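Local coordinates for protein PTS system, IIA component (Enterococcus faecalis, PDB 3BED) that probably serves as the phosphoryl-transferring IIA subunit of a mannose/sorbose-type sugar phosphotransferase system, at residues Ala35-Thr40 with Gln49-Ala54; Met81-Gly84 with Arg90-Ala93; Gly94-Met99 with Gln123-Thr128. All coordinates share one frame; numbering follows the deposited sequence. Where two conformers were deposited one is given.

Contact 1 (Ala35-Thr40 with Gln49-Ala54)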
ATOM      1  N   ALA A  35      -2.550  12.952  -9.513  1.00 20.11           N
ATOM      2  CA  ALA A  35      -1.512  12.698 -10.522  1.00 19.40           C
ATOM      3  C   ALA A  35      -0.687  11.524 -10.023  1.00 20.24           C
ATOM      4  O   ALA A  35      -0.739  11.188  -8.843  1.00 20.07           O
ATOM      5  CB  ALA A  35      -0.643  13.928 -10.704  1.00 20.19           C
ATOM      6  N   ILE A  36       0.015  10.874 -10.946  1.00 18.78           N
ATOM      7  CA  ILE A  36       0.791   9.677 -10.586  1.00 19.13           C
ATOM      8  C   ILE A  36       2.184   9.814 -11.135  1.00 19.17           C
ATOM      9  O   ILE A  36       2.362  10.257 -12.274  1.00 19.17           O
ATOM     10  CB  ILE A  36       0.158   8.401 -11.256  1.00 20.24           C
ATOM     11  CG1 ILE A  36      -1.292   8.165 -10.770  1.00 19.71           C
ATOM     12  CG2 ILE A  36       1.019   7.199 -11.040  1.00 19.99           C
ATOM     13  CD1 ILE A  36      -1.416   7.904  -9.228  1.00 21.48           C
ATOM     14  N   VAL A  37       3.180   9.430 -10.337  1.00 18.62           N
ATOM     15  CA  VAL A  37       4.542   9.145 -10.856  1.00 18.08           C
ATOM     16  C   VAL A  37       4.852   7.673 -10.625  1.00 18.37           C
ATOM     17  O   VAL A  37       4.843   7.191  -9.466  1.00 18.75           O
ATOM     18  CB  VAL A  37       5.629   9.974 -10.173  1.00 19.12           C
ATOM     19  CG1 VAL A  37       7.042   9.586 -10.714  1.00 19.38           C
ATOM     20  CG2 VAL A  37       5.335  11.464 -10.343  1.00 18.61           C
ATOM     21  N   SER A  38       5.095   6.990 -11.736  1.00 18.72           N
ATOM     22  CA  SER A  38       5.453   5.578 -11.775  1.00 19.71           C
ATOM     23  C   SER A  38       6.910   5.496 -12.187  1.00 19.40           C
ATOM     24  O   SER A  38       7.254   5.744 -13.375  1.00 22.67           O
ATOM     25  CB  SER A  38       4.594   4.877 -12.830  1.00 21.04           C
ATOM     26  OG  SER A  38       3.237   4.843 -12.386  1.00 22.10           O
HETATM   27  N   MSE A  39       7.797   5.236 -11.225  1.00 19.31           N
HETATM   28  CA  MSE A  39       9.222   5.180 -11.565  1.00 18.74           C
HETATM   29  C   MSE A  39       9.552   3.798 -12.094  1.00 18.03           C
HETATM   30  O   MSE A  39       9.516   2.811 -11.367  1.00 17.41           O
HETATM   31  CB  MSE A  39      10.113   5.471 -10.345  1.00 19.41           C
HETATM   32  CG  MSE A  39      11.595   5.417 -10.735  1.00 18.95           C
HETATM   33 SE   MSE A  39      12.763   5.642  -9.196  0.75 22.64          SE
HETATM   34  CE  MSE A  39      12.501   3.949  -8.465  1.00 21.14           C
ATOM     35  N   THR A  40       9.888   3.708 -13.356  1.00 17.26           N
ATOM     36  CA  THR A  40      10.203   2.402 -13.917  1.00 19.67           C
ATOM     37  C   THR A  40      11.663   2.042 -13.663  1.00 19.46           C
ATOM     38  O   THR A  40      12.449   2.866 -13.145  1.00 18.16           O
ATOM     39  CB  THR A  40       9.987   2.403 -15.423  1.00 20.22           C
ATOM     40  OG1 THR A  40      10.971   3.232 -16.023  1.00 22.19           O
ATOM     41  CG2 THR A  40       8.583   2.911 -15.751  1.00 21.59           C
ATOM     42  N   GLN A  49      12.828  12.741 -11.376  1.00 18.27           N
ATOM     43  CA  GLN A  49      12.747  14.185 -11.141  1.00 20.27           C
ATOM     44  C   GLN A  49      11.958  14.879 -12.235  1.00 19.79           C
ATOM     45  O   GLN A  49      11.159  15.773 -11.952  1.00 20.41           O
ATOM     46  CB  GLN A  49      14.155  14.785 -11.110  1.00 19.73           C
ATOM     47  CG  GLN A  49      14.934  14.506  -9.825  1.00 21.46           C
ATOM     48  CD  GLN A  49      16.365  15.105  -9.874  1.00 23.28           C
ATOM     49  OE1 GLN A  49      16.992  15.151 -10.914  1.00 27.03           O
ATOM     50  NE2 GLN A  49      16.867  15.539  -8.729  1.00 28.36           N
ATOM     51  N   ALA A  50      12.188  14.473 -13.472  1.00 20.61           N
ATOM     52  CA  ALA A  50      11.534  15.137 -14.587  1.00 20.84           C
ATOM     53  C   ALA A  50      10.030  14.834 -14.569  1.00 20.82           C
ATOM     54  O   ALA A  50       9.207  15.712 -14.862  1.00 21.53           O
ATOM     55  CB  ALA A  50      12.154  14.718 -15.932  1.00 21.59           C
ATOM     56  N   LYS A  51       9.653  13.606 -14.216  1.00 19.31           N
ATOM     57  CA  LYS A  51       8.226  13.250 -14.188  1.00 19.22           C
ATOM     58  C   LYS A  51       7.503  14.059 -13.117  1.00 19.29           C
ATOM     59  O   LYS A  51       6.412  14.581 -13.368  1.00 20.05           O
ATOM     60  CB  LYS A  51       8.044  11.763 -13.933  1.00 20.34           C
ATOM     61  CG  LYS A  51       8.365  10.915 -15.152  1.00 18.70           C
ATOM     62  CD  LYS A  51       8.168   9.438 -14.807  1.00 21.51           C
ATOM     63  CE  LYS A  51       8.350   8.559 -16.030  1.00 23.33           C
ATOM     64  NZ  LYS A  51       8.002   7.092 -15.780  1.00 23.16           N
ATOM     65  N   LEU A  52       8.088  14.150 -11.917  1.00 17.59           N
ATOM     66  CA  LEU A  52       7.424  14.958 -10.898  1.00 18.28           C
ATOM     67  C   LEU A  52       7.429  16.445 -11.315  1.00 19.51           C
ATOM     68  O   LEU A  52       6.450  17.169 -11.078  1.00 19.03           O
ATOM     69  CB  LEU A  52       8.107  14.817  -9.545  1.00 18.14           C
ATOM     70  CG  LEU A  52       7.492  15.579  -8.389  1.00 17.63           C
ATOM     71  CD1 LEU A  52       6.018  15.212  -8.197  1.00 18.11           C
ATOM     72  CD2 LEU A  52       8.283  15.382  -7.098  1.00 17.93           C
ATOM     73  N   ALA A  53       8.530  16.893 -11.907  1.00 20.24           N
ATOM     74  CA  ALA A  53       8.646  18.337 -12.246  1.00 20.69           C
ATOM     75  C   ALA A  53       7.541  18.726 -13.242  1.00 22.25           C
ATOM     76  O   ALA A  53       6.962  19.811 -13.119  1.00 22.81           O
ATOM     77  CB  ALA A  53      10.006  18.651 -12.858  1.00 20.72           C
ATOM     78  N   ALA A  54       7.234  17.832 -14.192  1.00 21.51           N
ATOM     79  CA  ALA A  54       6.198  18.130 -15.194  1.00 22.80           C
ATOM     80  C   ALA A  54       4.846  18.371 -14.535  1.00 23.11           C
ATOM     81  O   ALA A  54       4.096  19.277 -14.939  1.00 24.10           O
ATOM     82  CB  ALA A  54       6.124  17.030 -16.196  1.00 22.44           C
TER
HETATM   83  O   HOH W   1       4.899   8.217 -14.657  1.00 19.10           O
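V37 and K51 meet inside a beta-alpha-beta crossover, in which strand 35-39 leads through helix 44-59 to strand 64-68, the parallel strand 7-13 lying between the two. The segment axes approach to 8.6 Å and run almost exactly against each other, at 173°, so the helix returns along the strand it has just left. V37 points at the helix and divides its branches between two residues. CG1 lies 4.0 Å from K51 CB, at the root of the lysine, whereas CG2 faces the helix backbone at L52 CA, 4.1 Å away, and borders L52 CD1. From CB onward the K51 chain is extended (chi2 to chi4 all near 180°), which carries its ammonium past V37 toward the next residue of the strand. There NZ donates to S38 O over 2.9 Å, nearly in line with the carbonyl bond (C=O...N 163°). A water accepts from S38 N at 3.2 Å and, weakly, from K51 NZ. Because V37 and M39 use their backbones to bond strand 7-13, the N and O of S38 turn to the other edge of the strand, where lysine and water satisfy them. K51 NZ also forms a salt bridge with D43, which accepts from T40 N too. On the inner side, V37 and L52 rest on M11 of strand 7-13, while V78 of helix 74-82 packs against L52.

Contact 2 (Met81-Gly84 with Arg90-Ala93)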
HETATM    1  N   MSE A  81      12.939  16.449  -2.349  1.00 18.98           N
HETATM    2  CA  MSE A  81      13.815  17.464  -2.958  1.00 20.72           C
HETATM    3  C   MSE A  81      12.948  18.602  -3.560  1.00 20.68           C
HETATM    4  O   MSE A  81      13.320  19.774  -3.552  1.00 21.49           O
HETATM    5  CB  MSE A  81      14.686  16.853  -4.065  1.00 20.67           C
HETATM    6  CG  MSE A  81      15.853  16.002  -3.524  1.00 20.60           C
HETATM    7 SE   MSE A  81      16.952  15.348  -5.010  0.75 25.80          SE
HETATM    8  CE  MSE A  81      16.474  13.478  -4.848  1.00 22.39           C
ATOM      9  N   ALA A  82      11.780  18.251  -4.076  1.00 19.65           N
ATOM     10  CA  ALA A  82      10.874  19.243  -4.662  1.00 20.37           C
ATOM     11  C   ALA A  82      10.339  20.218  -3.611  1.00 20.17           C
ATOM     12  O   ALA A  82      10.006  21.388  -3.919  1.00 20.57           O
ATOM     13  CB  ALA A  82       9.749  18.520  -5.434  1.00 20.28           C
HETATM   14  N   MSE A  83      10.264  19.790  -2.355  1.00 20.35           N
HETATM   15  CA  MSE A  83       9.824  20.718  -1.330  1.00 23.86           C
HETATM   16  C   MSE A  83      10.687  21.984  -1.180  1.00 23.39           C
HETATM   17  O   MSE A  83      10.197  23.007  -0.654  1.00 24.65           O
HETATM   18  CB  MSE A  83       9.681  20.011   0.010  1.00 23.05           C
HETATM   19  CG  MSE A  83       8.590  18.942   0.047  1.00 25.33           C
HETATM   20 SE   MSE A  83       8.655  18.008   1.779  0.75 34.63          SE
HETATM   21  CE  MSE A  83       7.764  19.287   2.828  1.00 32.02           C
ATOM     22  N   GLY A  84      11.942  21.944  -1.639  1.00 23.40           N
ATOM     23  CA  GLY A  84      12.810  23.130  -1.550  1.00 24.94           C
ATOM     24  C   GLY A  84      12.443  24.212  -2.547  1.00 25.78           C
ATOM     25  O   GLY A  84      12.879  25.383  -2.412  1.00 28.31           O
ATOM     26  N   ARG A  90       3.768  19.086   0.493  1.00 19.17           N
ATOM     27  CA  ARG A  90       4.169  18.210   1.590  1.00 18.40           C
ATOM     28  C   ARG A  90       4.244  16.769   1.073  1.00 19.21           C
ATOM     29  O   ARG A  90       3.701  16.460   0.005  1.00 19.63           O
ATOM     30  CB  ARG A  90       3.203  18.304   2.784  1.00 19.50           C
ATOM     31  CG  ARG A  90       2.959  19.747   3.319  1.00 21.33           C
ATOM     32  CD  ARG A  90       4.142  20.254   4.184  1.00 22.24           C
ATOM     33  NE  ARG A  90       3.890  21.608   4.682  1.00 23.47           N
ATOM     34  CZ  ARG A  90       3.971  22.736   3.969  1.00 25.20           C
ATOM     35  NH1 ARG A  90       4.391  22.742   2.702  1.00 23.68           N
ATOM     36  NH2 ARG A  90       3.638  23.896   4.563  1.00 24.58           N
ATOM     37  N   VAL A  91       4.877  15.911   1.868  1.00 18.53           N
ATOM     38  CA  VAL A  91       5.125  14.522   1.487  1.00 18.58           C
ATOM     39  C   VAL A  91       4.861  13.630   2.677  1.00 18.59           C
ATOM     40  O   VAL A  91       5.354  13.888   3.766  1.00 19.33           O
ATOM     41  CB  VAL A  91       6.600  14.321   1.049  1.00 17.51           C
ATOM     42  CG1 VAL A  91       6.862  12.854   0.661  1.00 19.19           C
ATOM     43  CG2 VAL A  91       6.959  15.261  -0.136  1.00 18.37           C
ATOM     44  N   VAL A  92       4.063  12.575   2.455  1.00 18.25           N
ATOM     45  CA  VAL A  92       3.882  11.502   3.427  1.00 17.42           C
ATOM     46  C   VAL A  92       4.305  10.190   2.761  1.00 17.23           C
ATOM     47  O   VAL A  92       3.889   9.893   1.625  1.00 17.54           O
ATOM     48  CB  VAL A  92       2.415  11.406   3.875  1.00 17.82           C
ATOM     49  CG1 VAL A  92       2.219  10.286   4.887  1.00 19.36           C
ATOM     50  CG2 VAL A  92       1.955  12.770   4.462  1.00 17.43           C
ATOM     51  N   ALA A  93       5.113   9.417   3.483  1.00 16.60           N
ATOM     52  CA  ALA A  93       5.563   8.104   2.961  1.00 16.57           C
ATOM     53  C   ALA A  93       4.750   6.968   3.598  1.00 16.19           C
ATOM     54  O   ALA A  93       4.063   7.198   4.603  1.00 16.40           O
ATOM     55  CB  ALA A  93       7.069   7.900   3.273  1.00 16.83           C
TER
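M83 and R90 bring their CA atoms to 6.8 Å, the nearest backbone approach between a turning segment and an extended one. In 81-84 the G84 N bonds to M81 O at 3.2 Å, a three-residue step that keeps the chain tightly wound; in 90-93 phi and psi stay in the beta region throughout. No hydrogen bond links the two, and the contact rests on the selenomethionine side chain of M83. It leaves the backbone pointing at the strand and then bends at chi3 (79°), so that different atoms of one chain meet different residues. SE lies 3.8 Å from V91 CG2, with CG of M83 close to the same methyl group. The terminal CE reaches on to R90, 4.0 Å from its CA and 4.0 Å from its CD, the two side chains crossing at about a right angle. The strand and helix belong to a right-handed beta-alpha-beta unit, 64-68 to 74-82 to 89-93, whose two strands are parallel neighbours in the sheet. R90 CB points away from M83, but the bend at chi2 (-77°) leaves CD within touch of CE while the guanidinium continues to D112, a salt bridge through NE, and to P87 O through NH1. I129 of the second subunit packs on both M83 and V91, and beside it V92 and A93 pair antiparallel with a strand of that subunit.

Contact 3 (Gly94-Met99 with Gln123-Thr128)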
ATOM      1  N   GLY A  94       4.829   5.757   3.009  1.00 15.02           N
ATOM      2  CA  GLY A  94       4.165   4.586   3.553  1.00 15.37           C
ATOM      3  C   GLY A  94       2.791   4.332   2.939  1.00 14.53           C
ATOM      4  O   GLY A  94       1.974   3.650   3.546  1.00 15.67           O
ATOM      5  N   LEU A  95       2.550   4.834   1.715  1.00 14.78           N
ATOM      6  CA  LEU A  95       1.225   4.728   1.078  1.00 14.40           C
ATOM      7  C   LEU A  95       0.582   3.374   1.239  1.00 15.00           C
ATOM      8  O   LEU A  95       1.170   2.362   0.863  1.00 15.34           O
ATOM      9  CB  LEU A  95       1.407   4.956  -0.434  1.00 14.62           C
ATOM     10  CG  LEU A  95       0.226   4.823  -1.395  1.00 15.77           C
ATOM     11  CD1 LEU A  95      -0.916   5.763  -1.041  1.00 15.90           C
ATOM     12  CD2 LEU A  95       0.679   5.047  -2.888  1.00 17.23           C
ATOM     13  N   ASN A  96      -0.638   3.371   1.793  1.00 15.92           N
ATOM     14  CA  ASN A  96      -1.483   2.205   1.783  1.00 14.48           C
ATOM     15  C   ASN A  96      -2.885   2.664   1.367  1.00 15.33           C
ATOM     16  O   ASN A  96      -3.142   3.886   1.182  1.00 14.75           O
ATOM     17  CB  ASN A  96      -1.485   1.431   3.117  1.00 15.86           C
ATOM     18  CG  ASN A  96      -1.764   2.326   4.303  1.00 14.53           C
ATOM     19  OD1 ASN A  96      -2.409   3.392   4.164  1.00 14.21           O
ATOM     20  ND2 ASN A  96      -1.259   1.895   5.514  1.00 14.77           N
ATOM     21  N   LEU A  97      -3.749   1.693   1.132  1.00 13.42           N
ATOM     22  CA  LEU A  97      -5.044   2.039   0.533  1.00 14.71           C
ATOM     23  C   LEU A  97      -5.867   2.936   1.454  1.00 14.59           C
ATOM     24  O   LEU A  97      -6.585   3.817   0.965  1.00 17.41           O
ATOM     25  CB  LEU A  97      -5.823   0.766   0.202  1.00 13.98           C
ATOM     26  CG  LEU A  97      -7.104   0.985  -0.643  1.00 13.60           C
ATOM     27  CD1 LEU A  97      -6.869   1.787  -1.940  1.00 14.42           C
ATOM     28  CD2 LEU A  97      -7.674  -0.366  -0.997  1.00 15.51           C
ATOM     29  N   ALA A  98      -5.808   2.714   2.766  1.00 15.37           N
ATOM     30  CA  ALA A  98      -6.609   3.542   3.627  1.00 15.74           C
ATOM     31  C   ALA A  98      -6.210   5.008   3.472  1.00 16.87           C
ATOM     32  O   ALA A  98      -7.066   5.909   3.531  1.00 17.00           O
ATOM     33  CB  ALA A  98      -6.442   3.091   5.087  1.00 16.89           C
HETATM   34  N   MSE A  99      -4.911   5.252   3.327  1.00 16.58           N
HETATM   35  CA  MSE A  99      -4.449   6.631   3.196  0.60 17.63           C
HETATM   36  C   MSE A  99      -4.989   7.257   1.930  1.00 17.35           C
HETATM   37  O   MSE A  99      -5.403   8.440   1.938  1.00 17.73           O
HETATM   38  CB  MSE A  99      -2.920   6.692   3.212  0.60 17.32           C
HETATM   39  CG  MSE A  99      -2.323   6.459   4.535  0.60 18.06           C
HETATM   40 SE   MSE A  99      -0.408   6.073   4.264  0.46 22.84          SE
HETATM   41  CE  MSE A  99      -0.237   7.486   2.822  0.40 10.45           C
ATOM     42  N   GLN A 123      -1.048   4.900   9.678  1.00 18.28           N
ATOM     43  CA  GLN A 123      -0.545   4.090  10.794  1.00 18.64           C
ATOM     44  C   GLN A 123      -1.636   3.244  11.383  1.00 18.98           C
ATOM     45  O   GLN A 123      -1.428   2.046  11.616  1.00 19.95           O
ATOM     46  CB  GLN A 123       0.096   4.950  11.911  1.00 19.73           C
ATOM     47  CG  GLN A 123       1.304   5.706  11.382  1.00 21.70           C
ATOM     48  CD  GLN A 123       1.773   6.816  12.290  1.00 26.00           C
ATOM     49  OE1 GLN A 123       1.176   7.075  13.338  1.00 29.85           O
ATOM     50  NE2 GLN A 123       2.868   7.472  11.909  1.00 24.09           N
ATOM     51  N   SER A 124      -2.813   3.829  11.579  1.00 19.62           N
ATOM     52  CA  SER A 124      -3.942   3.089  12.179  0.60 19.30           C
ATOM     53  C   SER A 124      -4.446   1.980  11.288  1.00 19.67           C
ATOM     54  O   SER A 124      -5.095   1.016  11.747  1.00 19.61           O
ATOM     55  CB  SER A 124      -5.112   4.016  12.521  0.60 20.20           C
ATOM     56  OG  SER A 124      -4.742   4.921  13.546  0.60 19.08           O
ATOM     57  N   ALA A 125      -4.177   2.140   9.984  1.00 18.36           N
ATOM     58  CA  ALA A 125      -4.621   1.158   8.993  1.00 19.19           C
ATOM     59  C   ALA A 125      -3.883  -0.187   9.075  1.00 18.46           C
ATOM     60  O   ALA A 125      -4.294  -1.177   8.458  1.00 18.65           O
ATOM     61  CB  ALA A 125      -4.428   1.724   7.594  1.00 20.83           C
ATOM     62  N   VAL A 126      -2.719  -0.171   9.695  1.00 17.72           N
ATOM     63  CA  VAL A 126      -1.861  -1.353   9.712  1.00 17.61           C
ATOM     64  C   VAL A 126      -2.140  -2.087  11.024  1.00 18.92           C
ATOM     65  O   VAL A 126      -1.805  -1.607  12.123  1.00 19.91           O
ATOM     66  CB  VAL A 126      -0.362  -0.992   9.620  1.00 17.02           C
ATOM     67  CG1 VAL A 126       0.493  -2.248   9.806  1.00 16.39           C
ATOM     68  CG2 VAL A 126      -0.033  -0.222   8.269  1.00 16.71           C
ATOM     69  N   THR A 127      -2.791  -3.246  10.918  1.00 18.54           N
ATOM     70  CA  THR A 127      -3.129  -4.041  12.102  0.50 19.19           C
ATOM     71  C   THR A 127      -3.166  -5.513  11.757  1.00 19.01           C
ATOM     72  O   THR A 127      -3.378  -5.884  10.617  1.00 18.03           O
ATOM     73  CB  THR A 127      -4.532  -3.659  12.691  0.50 19.56           C
ATOM     74  OG1 THR A 127      -4.697  -4.216  13.996  0.50 22.06           O
ATOM     75  CG2 THR A 127      -5.634  -4.214  11.841  0.50 20.40           C
ATOM     76  N   THR A 128      -2.943  -6.347  12.780  1.00 18.13           N
ATOM     77  CA  THR A 128      -3.182  -7.783  12.635  0.60 18.58           C
ATOM     78  C   THR A 128      -4.693  -8.034  12.752  1.00 20.09           C
ATOM     79  O   THR A 128      -5.346  -7.518  13.651  1.00 21.95           O
ATOM     80  CB  THR A 128      -2.356  -8.601  13.657  0.60 18.71           C
ATOM     81  OG1 THR A 128      -0.971  -8.347  13.434  0.60 14.84           O
ATOM     82  CG2 THR A 128      -2.572 -10.130  13.475  0.60 17.98           C
TER
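With chi1 of N96 at 51°, its CG sits between the backbone N and the carbonyl carbon, a rotation that turns OD1 back to its own helix and leaves ND2 facing A125 and V126. OD1 accepts from M99 N at 3.2 Å with an N-H...O angle of 151°, the donor tilted 19° from the carbonyl plane. ND2 lies 3.7 Å from V126 CG2 and 3.8 Å from A125 CB, both of them packing contacts without a bond. V126 has CG1 anti to its backbone N, which leaves CG2 as the methyl nearest the amide. In the first turn of the helix, two residues after the cap, A98 and A125 meet methyl to methyl: their CB atoms are 3.5 Å apart, tighter than usual van der Waals contact, and neither residue has a longer side chain to hold the backbones apart. N96 is thus the N-cap of helix 97-105, set beside the point where helix 111-124 gives way to the C-terminal strand. V126 N bonds to Q123 O at 3.2 Å in this turn, after which T127 and T128 pair antiparallel with a strand of the second subunit, a reciprocal exchange of strands as in other IIA proteins of the mannose family. Both ends of the N96 amide are used, since besides the cap bond of OD1, ND2 donates to G122 O and to G94 O of the second subunit, while V126 O accepts from Q123 NE2 of that subunit.

Overall arrangement
Each contact is partly buried, and none lies wholly in the core. Contact 1 packs a helix, and contact 2 the residues at the end of one, against the same parallel sheet, at the strands outermost within the chain, 35-39 and 89-93, the second of which is extended by the other subunit; they touch where L52 CD2 lies 3.8 Å from A82 CB. Contact 3 is on the opposite side of the chain's centre from contact 1, and its helix 97-105 follows strand 89-93 of contact 2. The chemistry follows the place: a lysine-carbonyl bond and water at the strand edge of contact 1, purely apolar touching in contact 2, methyl packing around an amide that caps its own helix in contact 3. Contacts 2 and 3 border the second subunit.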